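Long-range contacts in secreted RxLR effector peptide protein (Phytophthora infestans, PDB 5L7S), which binds the host autophagy protein ATG8CL and stimulates autophagosome formation, turning the plant's own autophagy machinery to the pathogen's ends: residues V125-L131 / M143-W147; K184-R190 / V220-E226; L208-H214 / R249-L253. All blocks are in the same frame, centred on the assembly; numbering follows the deposited sequence.

Contact 1 closes before the other two open, whereas the segments of contacts 2 and 3 alternate along a chain of helices and loops. Contact 1 is fully buried in the core of WY-domain 3, where helix 122-128, with the turn that follows it, meets helix 142-155 through aromatic rings, aliphatic groups and a thioether. Contact 2 is half buried and bridges WY-domains 4 and 5, with mixed chemistry: an imidazole ring, a carboxylate and a valine methyl share one interface. Contact 3 lies at the surface, where a salt bridge flanks a small apolar patch. Contacts 2 and 3 both use helix 212-223, near its end and its beginning respectively. Phe-144 of contact 1 packs on Leu-185 and Leu-189 of contact 2.

Contact 1: V125-L131 / M143-W147; sequences VYNTLRL and MFRQW
Tyr-126 drives the edge of its ring into the face of Trp-147, a T-shaped pair with centroids 4.9 Å apart and planes at 76°. The leading atom is Tyr-126 CD1, which sits over the centre of the indole, 3.5 Å from Trp-147 CE2. With its CG anti to the backbone N (chi1 -174°), Trp-147 reaches across to the opposing helix and lays the indole against Val-125 and Tyr-126. Val-125 closes in at the indole's edge, its CG1 3.7 Å from Trp-147 CD1; a compact aliphatic residue suits this place because it can present both CB and CG1 to that edge, near the ring plane. The two polar atoms of the aromatic pair are satisfied elsewhere: Trp-147 NE1 bonds to Pro-122 O, and Tyr-126 OH to Thr-175 OG1.

Each leucine spends its two methyls on different partners. Leu-129 CD2 meets Met-143 SD at 3.9 Å, while its CD1 turns to Trp-147 CB. Leu-131 places CD1 3.9 Å from Trp-147 CB and CD2 against the backbone of Phe-144, and its CB lies over the rim of one face of the Tyr-126 ring. Arg-130, with positive phi, turns the chain so that Leu-131 can return to this side. Met-143, unbranched and flexible, bends at chi3 (-77°) and brings CE to 3.8 Å from Leu-129 O.

Within WY-domain 3 this core joins helix 122-128 and the turn after it to helix 142-155. Tyr-72 of helix 67-75 packs on Leu-131 and Met-143, and Leu-171 and Phe-172 of helix 165-173 cover the aromatic residues.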
loop_
_atom_site.group_PDB
_atom_site.type_symbol
_atom_site.label_atom_id
_atom_site.label_comp_id
_atom_site.label_asym_id
_atom_site.label_seq_id
_atom_site.Cartn_x
_atom_site.Cartn_y
_atom_site.Cartn_z
ATOM N N VAL A 125 -6.608 13.678 1.454
ATOM C CA VAL A 125 -5.326 13.401 0.788
ATOM C C VAL A 125 -5.268 11.944 0.320
ATOM O O VAL A 125 -4.850 11.670 -0.806
ATOM C CB VAL A 125 -4.114 13.708 1.702
ATOM C CG1 VAL A 125 -2.795 13.517 0.954
ATOM C CG2 VAL A 125 -4.198 15.132 2.236
ATOM N N TYR A 126 -5.712 11.026 1.176
ATOM C CA TYR A 126 -5.796 9.602 0.833
ATOM C C TYR A 126 -6.548 9.353 -0.481
ATOM O O TYR A 126 -6.210 8.422 -1.210
ATOM C CB TYR A 126 -6.461 8.803 1.966
ATOM C CG TYR A 126 -6.208 7.312 1.900
ATOM C CD1 TYR A 126 -5.097 6.750 2.526
ATOM C CD2 TYR A 126 -7.076 6.461 1.221
ATOM C CE1 TYR A 126 -4.849 5.387 2.474
ATOM C CE2 TYR A 126 -6.836 5.092 1.164
ATOM C CZ TYR A 126 -5.720 4.564 1.794
ATOM O OH TYR A 126 -5.463 3.217 1.747
ATOM N N ASN A 127 -7.552 10.180 -0.773
ATOM C CA ASN A 127 -8.351 10.059 -1.998
ATOM C C ASN A 127 -7.991 11.038 -3.115
ATOM O O ASN A 127 -8.348 10.806 -4.269
ATOM C CB ASN A 127 -9.827 10.154 -1.646
ATOM C CG ASN A 127 -10.245 9.074 -0.670
ATOM O OD1 ASN A 127 -10.225 7.889 -0.995
ATOM N ND2 ASN A 127 -10.595 9.474 0.541
ATOM N N THR A 128 -7.287 12.118 -2.782
ATOM C CA THR A 128 -6.554 12.888 -3.787
ATOM C C THR A 128 -5.522 11.969 -4.447
ATOM O O THR A 128 -5.416 11.934 -5.670
ATOM C CB THR A 128 -5.829 14.102 -3.165
ATOM O OG1 THR A 128 -6.782 14.950 -2.514
ATOM C CG2 THR A 128 -5.077 14.906 -4.230
ATOM N N LEU A 129 -4.793 11.216 -3.622
ATOM C CA LEU A 129 -3.783 10.258 -4.091
ATOM C C LEU A 129 -4.355 8.953 -4.660
ATOM O O LEU A 129 -3.611 8.155 -5.235
ATOM C CB LEU A 129 -2.823 9.915 -2.952
ATOM C CG LEU A 129 -2.017 11.072 -2.364
ATOM C CD1 LEU A 129 -1.271 10.598 -1.126
ATOM C CD2 LEU A 129 -1.053 11.642 -3.392
ATOM N N ARG A 130 -5.659 8.730 -4.473
ATOM C CA ARG A 130 -6.376 7.568 -5.004
ATOM C C ARG A 130 -5.788 6.246 -4.509
ATOM O O ARG A 130 -5.670 5.280 -5.260
ATOM C CB ARG A 130 -6.453 7.622 -6.535
ATOM C CG ARG A 130 -7.521 8.566 -7.054
ATOM C CD ARG A 130 -7.462 8.674 -8.564
ATOM N NE ARG A 130 -7.559 7.366 -9.212
ATOM C CZ ARG A 130 -7.374 7.148 -10.512
ATOM N NH1 ARG A 130 -7.091 8.149 -11.343
ATOM N NH2 ARG A 130 -7.481 5.910 -10.989
ATOM N N LEU A 131 -5.446 6.210 -3.223
ATOM C CA LEU A 131 -4.795 5.041 -2.636
ATOM C C LEU A 131 -5.718 3.833 -2.488
ATOM O O LEU A 131 -5.225 2.711 -2.384
ATOM C CB LEU A 131 -4.144 5.393 -1.296
ATOM C CG LEU A 131 -2.885 6.253 -1.426
ATOM C CD1 LEU A 131 -2.472 6.815 -0.075
ATOM C CD2 LEU A 131 -1.735 5.470 -2.052
ATOM N N MET A 143 3.558 6.572 -2.918
ATOM C CA MET A 143 2.513 7.513 -2.499
ATOM C C MET A 143 1.903 7.167 -1.138
ATOM O O MET A 143 1.545 8.066 -0.378
ATOM C CB MET A 143 1.410 7.623 -3.558
ATOM C CG MET A 143 1.855 8.321 -4.831
ATOM S SD MET A 143 0.468 8.922 -5.809
ATOM C CE MET A 143 -0.098 7.403 -6.570
ATOM N N PHE A 144 1.791 5.876 -0.832
ATOM C CA PHE A 144 1.341 5.445 0.491
ATOM C C PHE A 144 2.354 5.853 1.556
ATOM O O PHE A 144 1.975 6.437 2.568
ATOM C CB PHE A 144 1.114 3.936 0.535
ATOM C CG PHE A 144 0.706 3.427 1.890
ATOM C CD1 PHE A 144 -0.516 3.798 2.443
ATOM C CD2 PHE A 144 1.545 2.588 2.621
ATOM C CE1 PHE A 144 -0.895 3.335 3.694
ATOM C CE2 PHE A 144 1.168 2.120 3.870
ATOM C CZ PHE A 144 -0.054 2.495 4.408
ATOM N N ARG A 145 3.630 5.547 1.319
ATOM C CA ARG A 145 4.718 5.974 2.214
ATOM C C ARG A 145 4.719 7.489 2.451
ATOM O O ARG A 145 4.977 7.942 3.568
ATOM C CB ARG A 145 6.086 5.543 1.675
ATOM C CG ARG A 145 6.382 4.063 1.829
ATOM C CD ARG A 145 7.845 3.772 1.531
ATOM N NE ARG A 145 8.193 4.066 0.137
ATOM C CZ ARG A 145 8.043 3.236 -0.903
ATOM N NH1 ARG A 145 8.404 3.642 -2.118
ATOM N NH2 ARG A 145 7.533 2.011 -0.758
ATOM N N GLN A 146 4.433 8.254 1.395
ATOM C CA GLN A 146 4.316 9.711 1.484
ATOM C C GLN A 146 3.139 10.128 2.366
ATOM O O GLN A 146 3.270 11.023 3.193
ATOM C CB GLN A 146 4.170 10.341 0.087
ATOM C CG GLN A 146 5.411 10.236 -0.793
ATOM C CD GLN A 146 5.114 10.409 -2.276
ATOM O OE1 GLN A 146 4.156 11.074 -2.663
ATOM N NE2 GLN A 146 5.946 9.807 -3.113
ATOM N N TRP A 147 1.995 9.473 2.189
ATOM C CA TRP A 147 0.807 9.749 3.003
ATOM C C TRP A 147 1.032 9.458 4.493
ATOM O O TRP A 147 0.471 10.148 5.342
ATOM C CB TRP A 147 -0.394 8.963 2.479
ATOM C CG TRP A 147 -1.685 9.281 3.153
ATOM C CD1 TRP A 147 -2.527 10.320 2.878
ATOM C CD2 TRP A 147 -2.295 8.538 4.209
ATOM N NE1 TRP A 147 -3.628 10.273 3.703
ATOM C CE2 TRP A 147 -3.507 9.190 4.534
ATOM C CE3 TRP A 147 -1.937 7.381 4.913
ATOM C CZ2 TRP A 147 -4.365 8.718 5.530
ATOM C CZ3 TRP A 147 -2.787 6.917 5.908
ATOM C CH2 TRP A 147 -3.989 7.584 6.204
#

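Contact 2: K184-R190 / V220-E226; sequences KLVHMLR and VWLKARE
His-187 points its ring at the end of helix 212-223, where Glu-226 approaches from the opposite direction. Glu-226 OE2 lies at the edge of the imidazole, near its plane, and takes a weak, bent hydrogen bond from His-187 NE2 (2.8 Å, 126°). The carboxylate stands almost upright to the ring, the planes 82° apart. ND1 is bonded to OE2 of Glu-203 on helix 196-207, so a carboxylate sits at each ring nitrogen, probably favouring protonation; the other oxygen of Glu-203 takes the N-H of Trp-221 NE1, so one carboxylate fixes both rings.

Trp-221 CD1 lies over one face of His-187, 3.3 Å from CE1, the rings oblique at 59°. Val-220 slides alongside, CG1 3.8 Å from His-187 CD2, and its CG2 rests on Lys-184 CG at 3.9 Å; the lysine's aliphatic part suits this half-open margin. Arg-190 NH1 adds a long salt bridge to Glu-226 OE2 (3.6 Å), while its NE pairs with Asp-200. Arg-225, with positive phi, ends the helix in a Schellman motif that includes the bond from Glu-226 N to Trp-221 O.

The contact ties WY-domain 4 to 5; helix 228-235 packs on Trp-221 and Arg-190, and Tyr-257 of helix 249-266 meets Trp-221 edge-to-face.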
loop_
_atom_site.group_PDB
_atom_site.type_symbol
_atom_site.label_atom_id
_atom_site.label_comp_id
_atom_site.label_asym_id
_atom_site.label_seq_id
_atom_site.Cartn_x
_atom_site.Cartn_y
_atom_site.Cartn_z
ATOM N N LYS A 184 -1.528 -8.155 7.627
ATOM C CA LYS A 184 -0.134 -8.020 7.171
ATOM C C LYS A 184 0.269 -6.550 7.024
ATOM O O LYS A 184 1.369 -6.169 7.420
ATOM C CB LYS A 184 0.097 -8.764 5.847
ATOM C CG LYS A 184 0.096 -10.282 5.964
ATOM C CD LYS A 184 0.055 -10.934 4.589
ATOM C CE LYS A 184 0.024 -12.454 4.675
ATOM N NZ LYS A 184 -0.528 -13.080 3.438
ATOM N N LEU A 185 -0.634 -5.737 6.468
ATOM C CA LEU A 185 -0.430 -4.288 6.318
ATOM C C LEU A 185 -0.124 -3.596 7.647
ATOM O O LEU A 185 0.889 -2.898 7.770
ATOM C CB LEU A 185 -1.672 -3.639 5.692
ATOM C CG LEU A 185 -1.715 -2.115 5.576
ATOM C CD1 LEU A 185 -0.567 -1.635 4.716
ATOM C CD2 LEU A 185 -3.035 -1.663 4.984
ATOM N N VAL A 186 -1.011 -3.796 8.624
ATOM C CA VAL A 186 -0.878 -3.186 9.952
ATOM C C VAL A 186 0.403 -3.652 10.645
ATOM O O VAL A 186 1.086 -2.850 11.277
ATOM C CB VAL A 186 -2.117 -3.455 10.838
ATOM C CG1 VAL A 186 -1.874 -3.044 12.285
ATOM C CG2 VAL A 186 -3.324 -2.705 10.295
ATOM N N HIS A 187 0.738 -4.931 10.516
ATOM C CA HIS A 187 1.986 -5.438 11.083
ATOM C C HIS A 187 3.238 -4.928 10.345
ATOM O O HIS A 187 4.312 -4.864 10.947
ATOM C CB HIS A 187 1.983 -6.965 11.149
ATOM C CG HIS A 187 2.957 -7.517 12.140
ATOM N ND1 HIS A 187 2.849 -7.281 13.493
ATOM C CD2 HIS A 187 4.062 -8.282 11.978
ATOM C CE1 HIS A 187 3.847 -7.873 14.123
ATOM N NE2 HIS A 187 4.591 -8.497 13.228
ATOM N N MET A 188 3.114 -4.576 9.062
ATOM C CA MET A 188 4.216 -3.911 8.342
ATOM C C MET A 188 4.434 -2.470 8.820
ATOM O O MET A 188 5.576 -2.013 8.864
ATOM C CB MET A 188 4.021 -3.945 6.814
ATOM C CG MET A 188 4.346 -5.284 6.146
ATOM S SD MET A 188 6.050 -5.870 6.331
ATOM C CE MET A 188 5.866 -7.136 7.591
ATOM N N LEU A 189 3.360 -1.766 9.191
ATOM C CA LEU A 189 3.478 -0.409 9.753
ATOM C C LEU A 189 4.330 -0.325 11.019
ATOM O O LEU A 189 4.859 0.737 11.322
ATOM C CB LEU A 189 2.108 0.196 10.066
ATOM C CG LEU A 189 1.192 0.608 8.923
ATOM C CD1 LEU A 189 -0.060 1.250 9.509
ATOM C CD2 LEU A 189 1.895 1.564 7.969
ATOM N N ARG A 190 4.445 -1.426 11.762
ATOM C CA ARG A 190 5.363 -1.498 12.906
ATOM C C ARG A 190 6.791 -1.064 12.545
ATOM O O ARG A 190 7.455 -0.390 13.336
ATOM C CB ARG A 190 5.403 -2.915 13.488
ATOM C CG ARG A 190 4.090 -3.393 14.087
ATOM C CD ARG A 190 4.291 -4.610 14.977
ATOM N NE ARG A 190 4.672 -4.219 16.338
ATOM C CZ ARG A 190 5.778 -4.580 16.997
ATOM N NH1 ARG A 190 6.703 -5.388 16.463
ATOM N NH2 ARG A 190 5.955 -4.123 18.238
ATOM N N VAL A 220 0.903 -14.447 11.132
ATOM C CA VAL A 220 1.700 -13.280 10.721
ATOM C C VAL A 220 2.875 -13.007 11.675
ATOM O O VAL A 220 3.982 -12.703 11.220
ATOM C CB VAL A 220 0.809 -12.023 10.550
ATOM C CG1 VAL A 220 1.640 -10.752 10.405
ATOM C CG2 VAL A 220 -0.093 -12.196 9.337
ATOM N N TRP A 221 2.630 -13.113 12.981
ATOM C CA TRP A 221 3.696 -12.996 13.981
ATOM C C TRP A 221 4.715 -14.120 13.854
ATOM O O TRP A 221 5.914 -13.888 13.987
ATOM C CB TRP A 221 3.129 -13.021 15.406
ATOM C CG TRP A 221 2.252 -11.862 15.769
ATOM C CD1 TRP A 221 2.301 -10.599 15.257
ATOM C CD2 TRP A 221 1.214 -11.857 16.752
ATOM N NE1 TRP A 221 1.345 -9.808 15.847
ATOM C CE2 TRP A 221 0.666 -10.554 16.774
ATOM C CE3 TRP A 221 0.687 -12.829 17.615
ATOM C CZ2 TRP A 221 -0.389 -10.198 17.627
ATOM C CZ3 TRP A 221 -0.363 -12.479 18.457
ATOM C CH2 TRP A 221 -0.890 -11.171 18.455
ATOM N N LEU A 222 4.227 -15.335 13.606
ATOM C CA LEU A 222 5.080 -16.522 13.516
ATOM C C LEU A 222 5.980 -16.476 12.285
ATOM O O LEU A 222 7.157 -16.821 12.376
ATOM C CB LEU A 222 4.233 -17.799 13.499
ATOM C CG LEU A 222 4.962 -19.109 13.799
ATOM C CD1 LEU A 222 5.396 -19.153 15.258
ATOM C CD2 LEU A 222 4.074 -20.298 13.464
ATOM N N LYS A 223 5.429 -16.042 11.150
ATOM C CA LYS A 223 6.221 -15.811 9.931
ATOM C C LYS A 223 7.250 -14.695 10.127
ATOM O O LYS A 223 8.374 -14.798 9.639
ATOM C CB LYS A 223 5.323 -15.476 8.737
ATOM C CG LYS A 223 6.073 -15.364 7.414
ATOM C CD LYS A 223 5.133 -15.070 6.259
ATOM C CE LYS A 223 5.904 -14.709 5.001
ATOM N NZ LYS A 223 4.987 -14.435 3.860
ATOM N N ALA A 224 6.857 -13.638 10.839
ATOM C CA ALA A 224 7.772 -12.551 11.201
ATOM C C ALA A 224 8.722 -12.903 12.358
ATOM O O ALA A 224 9.556 -12.080 12.735
ATOM C CB ALA A 224 6.978 -11.297 11.540
ATOM N N ARG A 225 8.575 -14.102 12.930
ATOM C CA ARG A 225 9.448 -14.627 13.981
ATOM C C ARG A 225 9.435 -13.755 15.241
ATOM O O ARG A 225 10.447 -13.636 15.933
ATOM C CB ARG A 225 10.880 -14.827 13.455
ATOM C CG ARG A 225 10.973 -15.663 12.182
ATOM C CD ARG A 225 12.414 -15.832 11.719
ATOM N NE ARG A 225 13.210 -16.622 12.662
ATOM C CZ ARG A 225 13.172 -17.953 12.787
ATOM N NH1 ARG A 225 12.366 -18.703 12.028
ATOM N NH2 ARG A 225 13.952 -18.545 13.692
ATOM N N GLU A 226 8.276 -13.169 15.542
ATOM C CA GLU A 226 8.136 -12.265 16.681
ATOM C C GLU A 226 8.246 -13.071 17.972
ATOM O O GLU A 226 7.682 -14.160 18.071
ATOM C CB GLU A 226 6.787 -11.535 16.649
ATOM C CG GLU A 226 6.547 -10.648 15.429
ATOM C CD GLU A 226 7.287 -9.320 15.462
ATOM O OE1 GLU A 226 8.173 -9.109 16.319
ATOM O OE2 GLU A 226 6.977 -8.469 14.606
#

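Contact 3: L208-H214 / R249-L253; sequences LTSESSH and RMLNL
Glu-211 and Arg-249 meet because both side chains are bent: the glutamate at chi2 (-78°), the arginine at chi2 and again at chi3 (52°), so that carboxylate and guanidinium come together beside His-214. Their salt bridge is a single hydrogen bond from Arg-249 NH1 to Glu-211 OE2, 2.8 Å long and fairly straight at 152°. The two groups meet unequally. OE2 lies in the plane of the guanidinium, at its edge, whereas NH1 comes to OE2 from above the carboxylate plane, so this is not the flat, two-bonded pairing that the two groups can form. Long, flexible residues suit this surface position, since they can reach across between the segments while keeping their charged ends at the margin.

His-214 fills the middle. Glu-211 OE1 lies over the centre of one face of its ring, 4.1 Å above the plane. His-214 CE1 in turn lies over one face of the Arg-249 guanidinium, the ring set obliquely to it, while His-214 NE2 is engaged with Leu-207 O. Leu-253 sets its CD2 methyl 3.8 Å from His-214 ND1. Met-250, bent at both chi2 and chi3, curls its terminal methyl back toward the other segment, where CE meets Leu-208 CD2 at 3.7 Å. An unbranched thioether suits this place, for the same methyl also approaches the His-214 ring. Leu-207 packs on both Met-250 and Leu-253 and extends this apolar patch to helix 196-207.

Just before helix 212-223, Ser-210 OG accepts from Ser-213 N at 3.3 Å, and is bonded to Glu-179 as well. This is the serine N-cap typical of helix starts, here placed where the chain passes from WY-domain 4 into WY-domain 5.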
loop_
_atom_site.group_PDB
_atom_site.type_symbol
_atom_site.label_atom_id
_atom_site.label_comp_id
_atom_site.label_asym_id
_atom_site.label_seq_id
_atom_site.Cartn_x
_atom_site.Cartn_y
_atom_site.Cartn_z
ATOM N N LEU A 208 -9.972 -7.677 19.212
ATOM C CA LEU A 208 -11.138 -7.528 20.083
ATOM C C LEU A 208 -12.463 -7.392 19.318
ATOM O O LEU A 208 -13.520 -7.379 19.943
ATOM C CB LEU A 208 -10.944 -6.328 21.022
ATOM C CG LEU A 208 -9.719 -6.375 21.953
ATOM C CD1 LEU A 208 -9.456 -5.017 22.593
ATOM C CD2 LEU A 208 -9.859 -7.447 23.027
ATOM N N THR A 209 -12.414 -7.299 17.987
ATOM C CA THR A 209 -13.620 -7.148 17.159
ATOM C C THR A 209 -13.808 -8.240 16.084
ATOM O O THR A 209 -14.718 -8.131 15.258
ATOM C CB THR A 209 -13.634 -5.769 16.457
ATOM O OG1 THR A 209 -12.460 -5.623 15.644
ATOM C CG2 THR A 209 -13.702 -4.641 17.479
ATOM N N SER A 210 -12.985 -9.290 16.098
ATOM C CA SER A 210 -13.013 -10.291 15.027
ATOM C C SER A 210 -12.307 -11.589 15.412
ATOM O O SER A 210 -11.094 -11.599 15.556
ATOM C CB SER A 210 -12.371 -9.706 13.764
ATOM O OG SER A 210 -11.971 -10.719 12.855
ATOM N N GLU A 211 -13.070 -12.675 15.552
ATOM C CA GLU A 211 -12.510 -14.005 15.854
ATOM C C GLU A 211 -11.576 -14.539 14.756
ATOM O O GLU A 211 -10.536 -15.125 15.057
ATOM C CB GLU A 211 -13.630 -15.025 16.129
ATOM C CG GLU A 211 -14.174 -14.997 17.558
ATOM C CD GLU A 211 -13.271 -15.689 18.579
ATOM O OE1 GLU A 211 -12.162 -16.154 18.224
ATOM O OE2 GLU A 211 -13.676 -15.769 19.760
ATOM N N SER A 212 -11.949 -14.334 13.492
ATOM C CA SER A 212 -11.109 -14.747 12.354
ATOM C C SER A 212 -9.694 -14.148 12.392
ATOM O O SER A 212 -8.735 -14.797 11.965
ATOM C CB SER A 212 -11.785 -14.404 11.022
ATOM O OG SER A 212 -12.203 -13.052 10.991
ATOM N N SER A 213 -9.571 -12.929 12.926
ATOM C CA SER A 213 -8.271 -12.255 13.069
ATOM C C SER A 213 -7.228 -13.025 13.895
ATOM O O SER A 213 -6.033 -12.894 13.639
ATOM C CB SER A 213 -8.452 -10.864 13.685
ATOM O OG SER A 213 -8.708 -10.950 15.074
ATOM N N HIS A 214 -7.682 -13.838 14.850
ATOM C CA HIS A 214 -6.801 -14.483 15.838
ATOM C C HIS A 214 -5.842 -15.476 15.195
ATOM O O HIS A 214 -4.632 -15.404 15.408
ATOM C CB HIS A 214 -7.617 -15.206 16.913
ATOM C CG HIS A 214 -8.396 -14.292 17.804
ATOM N ND1 HIS A 214 -8.336 -14.365 19.178
ATOM C CD2 HIS A 214 -9.250 -13.283 17.519
ATOM C CE1 HIS A 214 -9.122 -13.441 19.701
ATOM N NE2 HIS A 214 -9.689 -12.770 18.715
ATOM N N ARG A 249 -9.415 -13.408 27.006
ATOM C CA ARG A 249 -9.204 -13.843 25.621
ATOM C C ARG A 249 -7.811 -13.499 25.086
ATOM O O ARG A 249 -7.207 -14.306 24.379
ATOM C CB ARG A 249 -10.293 -13.266 24.701
ATOM C CG ARG A 249 -11.653 -13.946 24.850
ATOM C CD ARG A 249 -12.827 -13.005 24.591
ATOM N NE ARG A 249 -12.723 -12.276 23.321
ATOM C CZ ARG A 249 -12.986 -12.771 22.105
ATOM N NH1 ARG A 249 -13.372 -14.039 21.938
ATOM N NH2 ARG A 249 -12.851 -11.987 21.034
ATOM N N MET A 250 -7.302 -12.318 25.439
ATOM C CA MET A 250 -5.958 -11.890 25.022
ATOM C C MET A 250 -4.858 -12.725 25.677
ATOM O O MET A 250 -3.875 -13.072 25.024
ATOM C CB MET A 250 -5.717 -10.408 25.341
ATOM C CG MET A 250 -6.628 -9.421 24.622
ATOM S SD MET A 250 -6.490 -9.423 22.818
ATOM C CE MET A 250 -7.871 -10.467 22.345
ATOM N N LEU A 251 -5.021 -13.043 26.959
ATOM C CA LEU A 251 -4.059 -13.888 27.665
ATOM C C LEU A 251 -3.985 -15.270 27.029
ATOM O O LEU A 251 -2.894 -15.782 26.796
ATOM C CB LEU A 251 -4.418 -14.018 29.149
ATOM C CG LEU A 251 -3.468 -14.831 30.041
ATOM C CD1 LEU A 251 -2.050 -14.284 29.993
ATOM C CD2 LEU A 251 -3.977 -14.857 31.473
ATOM N N ASN A 252 -5.146 -15.861 26.745
ATOM C CA ASN A 252 -5.210 -17.173 26.099
ATOM C C ASN A 252 -4.480 -17.138 24.758
ATOM O O ASN A 252 -3.607 -17.969 24.494
ATOM C CB ASN A 252 -6.666 -17.628 25.909
ATOM C CG ASN A 252 -6.787 -19.126 25.648
ATOM O OD1 ASN A 252 -7.119 -19.900 26.552
ATOM N ND2 ASN A 252 -6.516 -19.542 24.412
ATOM N N LEU A 253 -4.825 -16.148 23.940
ATOM C CA LEU A 253 -4.195 -15.937 22.637
ATOM C C LEU A 253 -2.680 -15.846 22.733
ATOM O O LEU A 253 -1.976 -16.469 21.939
ATOM C CB LEU A 253 -4.755 -14.673 21.982
ATOM C CG LEU A 253 -4.116 -14.161 20.688
ATOM C CD1 LEU A 253 -3.939 -15.253 19.633
ATOM C CD2 LEU A 253 -4.973 -13.020 20.164
#